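Local coordinates for protein 6-aminohexanoate-dimer hydrolase (Bacillus anthracis, PDB 4GB7) that probably hydrolyses amide bonds of 6-aminohexanoate-dimer-like substrates, as a putative serine hydrolase of the beta-lactamase clan, at residues 372-380 with 390-398. Numbering follows the deposited sequence.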
ATOM      1  N   LEU A 372      -1.982  -4.084   2.630  1.00 15.51           N
ATOM      2  CA  LEU A 372      -1.884  -3.686   4.037  1.00 15.26           C
ATOM      3  C   LEU A 372      -0.707  -2.754   4.128  1.00 15.89           C
ATOM      4  O   LEU A 372       0.261  -2.900   3.341  1.00 19.25           O
ATOM      5  CB  LEU A 372      -1.636  -4.907   4.906  1.00 18.02           C
ATOM      6  CG  LEU A 372      -2.779  -5.934   4.870  1.00 20.38           C
ATOM      7  CD1 LEU A 372      -2.291  -7.301   5.381  1.00 26.73           C
ATOM      8  CD2 LEU A 372      -3.973  -5.422   5.659  1.00 25.37           C
ATOM      9  N   GLY A 373      -0.742  -1.858   5.109  1.00 15.94           N
ATOM     10  CA  GLY A 373       0.420  -1.024   5.422  1.00 17.03           C
ATOM     11  C   GLY A 373       0.564  -0.731   6.877  1.00 15.37           C
ATOM     12  O   GLY A 373      -0.446  -0.758   7.606  1.00 17.84           O
ATOM     13  N   SER A 374       1.797  -0.476   7.301  1.00 16.68           N
ATOM     14  CA  SER A 374       2.068  -0.204   8.689  1.00 17.46           C
ATOM     15  C   SER A 374       1.234   0.922   9.236  1.00 14.44           C
ATOM     16  O   SER A 374       0.846   1.851   8.514  1.00 15.95           O
ATOM     17  CB  SER A 374       3.536   0.095   8.933  1.00 20.98           C
ATOM     18  OG  SER A 374       4.298  -1.016   8.524  1.00 24.42           O
ATOM     19  N   TYR A 375       0.949   0.814  10.520  1.00 15.81           N
ATOM     20  CA  TYR A 375       0.274   1.863  11.320  1.00 17.46           C
ATOM     21  C   TYR A 375      -1.215   1.887  11.095  1.00 18.09           C
ATOM     22  O   TYR A 375      -1.876   2.834  11.460  1.00 18.57           O
ATOM     23  CB  TYR A 375       0.920   3.250  11.187  1.00 17.75           C
ATOM     24  CG  TYR A 375       2.430   3.216  11.165  1.00 17.11           C
ATOM     25  CD1 TYR A 375       3.157   2.532  12.132  1.00 18.77           C
ATOM     26  CD2 TYR A 375       3.129   3.783  10.109  1.00 19.87           C
ATOM     27  CE1 TYR A 375       4.531   2.468  12.077  1.00 20.52           C
ATOM     28  CE2 TYR A 375       4.499   3.717  10.052  1.00 22.86           C
ATOM     29  CZ  TYR A 375       5.191   3.076  11.033  1.00 21.69           C
ATOM     30  OH  TYR A 375       6.533   2.997  10.900  1.00 26.35           O
ATOM     31  N   GLY A 376      -1.722   0.811  10.491  1.00 16.38           N
ATOM     32  CA  GLY A 376      -3.142   0.559  10.327  1.00 15.61           C
ATOM     33  C   GLY A 376      -3.754   1.042   9.027  1.00 15.79           C
ATOM     34  O   GLY A 376      -4.898   1.544   9.007  1.00 16.75           O
ATOM     35  N   GLN A 377      -3.070   0.737   7.915  1.00 15.56           N
ATOM     36  CA  GLN A 377      -3.614   1.001   6.617  1.00 17.73           C
ATOM     37  C   GLN A 377      -4.087  -0.232   5.906  1.00 15.93           C
ATOM     38  O   GLN A 377      -3.406  -1.272   5.905  1.00 16.93           O
ATOM     39  CB  GLN A 377      -2.618   1.705   5.685  1.00 17.47           C
ATOM     40  CG  GLN A 377      -1.539   2.553   6.337  1.00 15.91           C
ATOM     41  CD  GLN A 377      -2.047   3.555   7.312  1.00 16.99           C
ATOM     42  OE1 GLN A 377      -3.138   4.086   7.147  1.00 17.26           O
ATOM     43  NE2 GLN A 377      -1.235   3.889   8.300  1.00 17.30           N
ATOM     44  N   THR A 378      -5.237  -0.127   5.252  1.00 15.32           N
ATOM     45  CA  THR A 378      -5.768  -1.240   4.481  1.00 17.32           C
ATOM     46  C   THR A 378      -6.557  -0.732   3.276  1.00 16.41           C
ATOM     47  O   THR A 378      -7.363   0.195   3.410  1.00 15.96           O
ATOM     48  CB  THR A 378      -6.724  -2.137   5.304  1.00 19.60           C
ATOM     49  OG1 THR A 378      -6.065  -2.595   6.501  1.00 18.74           O
ATOM     50  CG2 THR A 378      -7.207  -3.367   4.485  1.00 17.50           C
ATOM     51  N   LEU A 379      -6.300  -1.360   2.125  1.00 16.21           N
ATOM     52  CA  LEU A 379      -7.267  -1.371   1.020  1.00 15.95           C
ATOM     53  C   LEU A 379      -7.770  -2.772   0.861  1.00 15.88           C
ATOM     54  O   LEU A 379      -6.981  -3.701   0.548  1.00 16.03           O
ATOM     55  CB  LEU A 379      -6.633  -0.898  -0.299  1.00 15.02           C
ATOM     56  CG  LEU A 379      -7.517  -0.940  -1.531  1.00 15.70           C
ATOM     57  CD1 LEU A 379      -8.812  -0.120  -1.457  1.00 18.43           C
ATOM     58  CD2 LEU A 379      -6.657  -0.530  -2.744  1.00 18.19           C
ATOM     59  N   TYR A 380      -9.048  -2.958   1.022  1.00 15.97           N
ATOM     60  CA  TYR A 380      -9.672  -4.311   1.107  1.00 14.73           C
ATOM     61  C   TYR A 380     -10.801  -4.397   0.056  1.00 15.27           C
ATOM     62  O   TYR A 380     -11.714  -3.549   0.019  1.00 15.89           O
ATOM     63  CB  TYR A 380     -10.231  -4.507   2.509  1.00 14.81           C
ATOM     64  CG  TYR A 380     -11.020  -5.786   2.751  1.00 16.49           C
ATOM     65  CD1 TYR A 380     -10.399  -6.959   3.214  1.00 15.40           C
ATOM     66  CD2 TYR A 380     -12.390  -5.830   2.568  1.00 15.79           C
ATOM     67  CE1 TYR A 380     -11.122  -8.125   3.458  1.00 15.74           C
ATOM     68  CE2 TYR A 380     -13.120  -6.986   2.805  1.00 17.27           C
ATOM     69  CZ  TYR A 380     -12.482  -8.127   3.281  1.00 17.24           C
ATOM     70  OH  TYR A 380     -13.195  -9.274   3.544  1.00 17.58           O
ATOM     71  N   VAL A 390     -11.580   1.237   2.505  1.00 13.92           N
ATOM     72  CA  VAL A 390     -10.340   2.000   2.691  1.00 15.32           C
ATOM     73  C   VAL A 390     -10.221   2.349   4.136  1.00 14.67           C
ATOM     74  O   VAL A 390     -11.136   2.928   4.712  1.00 14.88           O
ATOM     75  CB  VAL A 390     -10.277   3.272   1.828  1.00 14.48           C
ATOM     76  CG1 VAL A 390      -8.978   4.039   2.091  1.00 15.18           C
ATOM     77  CG2 VAL A 390     -10.335   2.903   0.331  1.00 16.44           C
ATOM     78  N   HIS A 391      -9.073   2.030   4.723  1.00 15.61           N
ATOM     79  CA  HIS A 391      -8.871   2.239   6.162  1.00 14.70           C
ATOM     80  C   HIS A 391      -7.530   2.878   6.329  1.00 15.57           C
ATOM     81  O   HIS A 391      -6.500   2.245   5.958  1.00 15.49           O
ATOM     82  CB  HIS A 391      -8.949   0.872   6.875  1.00 16.04           C
ATOM     83  CG  HIS A 391      -9.197   0.945   8.350  1.00 16.01           C
ATOM     84  ND1 HIS A 391      -9.799  -0.054   9.003  1.00 14.49           N
ATOM     85  CD2 HIS A 391      -8.874   1.884   9.274  1.00 16.03           C
ATOM     86  CE1 HIS A 391      -9.921   0.271  10.309  1.00 15.85           C
ATOM     87  NE2 HIS A 391      -9.347   1.460  10.482  1.00 16.44           N
ATOM     88  N   PHE A 392      -7.508   4.124   6.814  1.00 15.10           N
ATOM     89  CA  PHE A 392      -6.286   4.855   7.078  1.00 13.60           C
ATOM     90  C   PHE A 392      -6.175   5.112   8.545  1.00 15.98           C
ATOM     91  O   PHE A 392      -7.195   5.458   9.171  1.00 16.79           O
ATOM     92  CB  PHE A 392      -6.237   6.244   6.423  1.00 15.92           C
ATOM     93  CG  PHE A 392      -6.217   6.280   4.944  1.00 15.43           C
ATOM     94  CD1 PHE A 392      -5.865   5.178   4.163  1.00 16.21           C
ATOM     95  CD2 PHE A 392      -6.448   7.526   4.325  1.00 17.22           C
ATOM     96  CE1 PHE A 392      -5.848   5.319   2.769  1.00 15.57           C
ATOM     97  CE2 PHE A 392      -6.407   7.654   2.949  1.00 18.42           C
ATOM     98  CZ  PHE A 392      -6.083   6.549   2.179  1.00 17.29           C
ATOM     99  N   SER A 393      -4.954   4.995   9.077  1.00 15.20           N
ATOM    100  CA  SER A 393      -4.737   5.157  10.509  1.00 15.82           C
ATOM    101  C   SER A 393      -3.391   5.806  10.741  1.00 15.35           C
ATOM    102  O   SER A 393      -2.545   5.926   9.850  1.00 16.94           O
ATOM    103  CB  SER A 393      -4.846   3.823  11.283  1.00 13.40           C
ATOM    104  OG  SER A 393      -5.998   3.075  10.947  1.00 16.04           O
ATOM    105  N   SER A 394      -3.188   6.209  11.981  1.00 15.19           N
ATOM    106  CA  SER A 394      -1.869   6.608  12.427  1.00 16.55           C
ATOM    107  C   SER A 394      -1.592   6.011  13.807  1.00 18.57           C
ATOM    108  O   SER A 394      -1.425   6.733  14.819  1.00 19.59           O
ATOM    109  CB  SER A 394      -1.759   8.121  12.345  1.00 17.80           C
ATOM    110  OG  SER A 394      -2.858   8.775  12.934  1.00 17.08           O
ATOM    111  N   ASN A 395      -1.542   4.674  13.809  1.00 16.81           N
ATOM    112  CA  ASN A 395      -1.431   3.859  15.017  1.00 17.61           C
ATOM    113  C   ASN A 395      -0.022   3.348  15.126  1.00 18.01           C
ATOM    114  O   ASN A 395       0.328   2.359  14.469  1.00 18.42           O
ATOM    115  CB  ASN A 395      -2.462   2.743  14.946  1.00 17.71           C
ATOM    116  CG  ASN A 395      -2.696   2.034  16.244  1.00 19.31           C
ATOM    117  OD1 ASN A 395      -2.415   2.548  17.318  1.00 20.98           O
ATOM    118  ND2 ASN A 395      -3.323   0.838  16.144  1.00 18.25           N
ATOM    119  N   ALA A 396       0.821   4.063  15.878  1.00 19.16           N
ATOM    120  CA  ALA A 396       2.263   3.839  15.844  1.00 18.34           C
ATOM    121  C   ALA A 396       2.663   2.397  16.222  1.00 17.39           C
ATOM    122  O   ALA A 396       3.556   1.801  15.620  1.00 18.99           O
ATOM    123  CB  ALA A 396       2.993   4.865  16.734  1.00 18.45           C
ATOM    124  N   THR A 397       1.968   1.830  17.194  1.00 17.96           N
ATOM    125  CA  THR A 397       2.231   0.478  17.662  1.00 18.19           C
ATOM    126  C   THR A 397       0.911  -0.290  17.853  1.00 18.08           C
ATOM    127  O   THR A 397       0.380  -0.379  18.961  1.00 21.64           O
ATOM    128  CB  THR A 397       3.078   0.453  18.932  1.00 18.83           C
ATOM    129  OG1 THR A 397       2.397   1.154  19.974  1.00 22.07           O
ATOM    130  CG2 THR A 397       4.434   1.059  18.699  1.00 21.72           C
ATOM    131  N   PRO A 398       0.343  -0.791  16.746  1.00 17.02           N
ATOM    132  CA  PRO A 398      -0.971  -1.483  16.887  1.00 19.22           C
ATOM    133  C   PRO A 398      -0.886  -2.685  17.797  1.00 19.56           C
ATOM    134  O   PRO A 398       0.190  -3.358  17.887  1.00 22.45           O
ATOM    135  CB  PRO A 398      -1.310  -1.925  15.458  1.00 21.13           C
ATOM    136  CG  PRO A 398      -0.520  -0.990  14.591  1.00 19.84           C
ATOM    137  CD  PRO A 398       0.769  -0.716  15.334  1.00 16.30           C
TER
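Gln377 and Ser393 meet through a side-chain amide that stands in for a backbone partner. OE1 of Gln377 accepts Ser393 N at 2.8 Å and its NE2 donates to Ser393 O at 2.9 Å; that oxygen lies in the amide plane, although NE2 sits above the carbonyl plane of Ser393. The chain is bent at chi2 (-52°), which folds the amide back along the strand, and NE2 also bonds Ser374 O on a lone pair, so three bonds fix the flip of the amide.

Between the two segments, ladder pairing covers Thr378-His391 (hydrogen-bonded) and Leu379-Val390 (non-hydrogen-bonded), and the axes of 377-380 and 390-393 run at 177°. Thr378 N to His391 O and His391 N to Thr378 O are both 2.8 Å.

Towards the loop, Ser393 OG donates to Gly376 O at 2.7 Å, and Asn395 N reaches Tyr375 O at 3.0 Å.

Apolar contact is slight: Leu379 CD1 touches Val390 CG2 at 3.8 Å, and Met310 of helix 307-318 packs on both.

Where regular pairing ends although the chains stay close, bonds from Gln377 and Ser393 side chains and one backbone bond continue the link; Gln377 NE2, gripping Ser374 O and Ser393 O, would hold turn 374-376 near, without its side chain touching, a putative SxxK site.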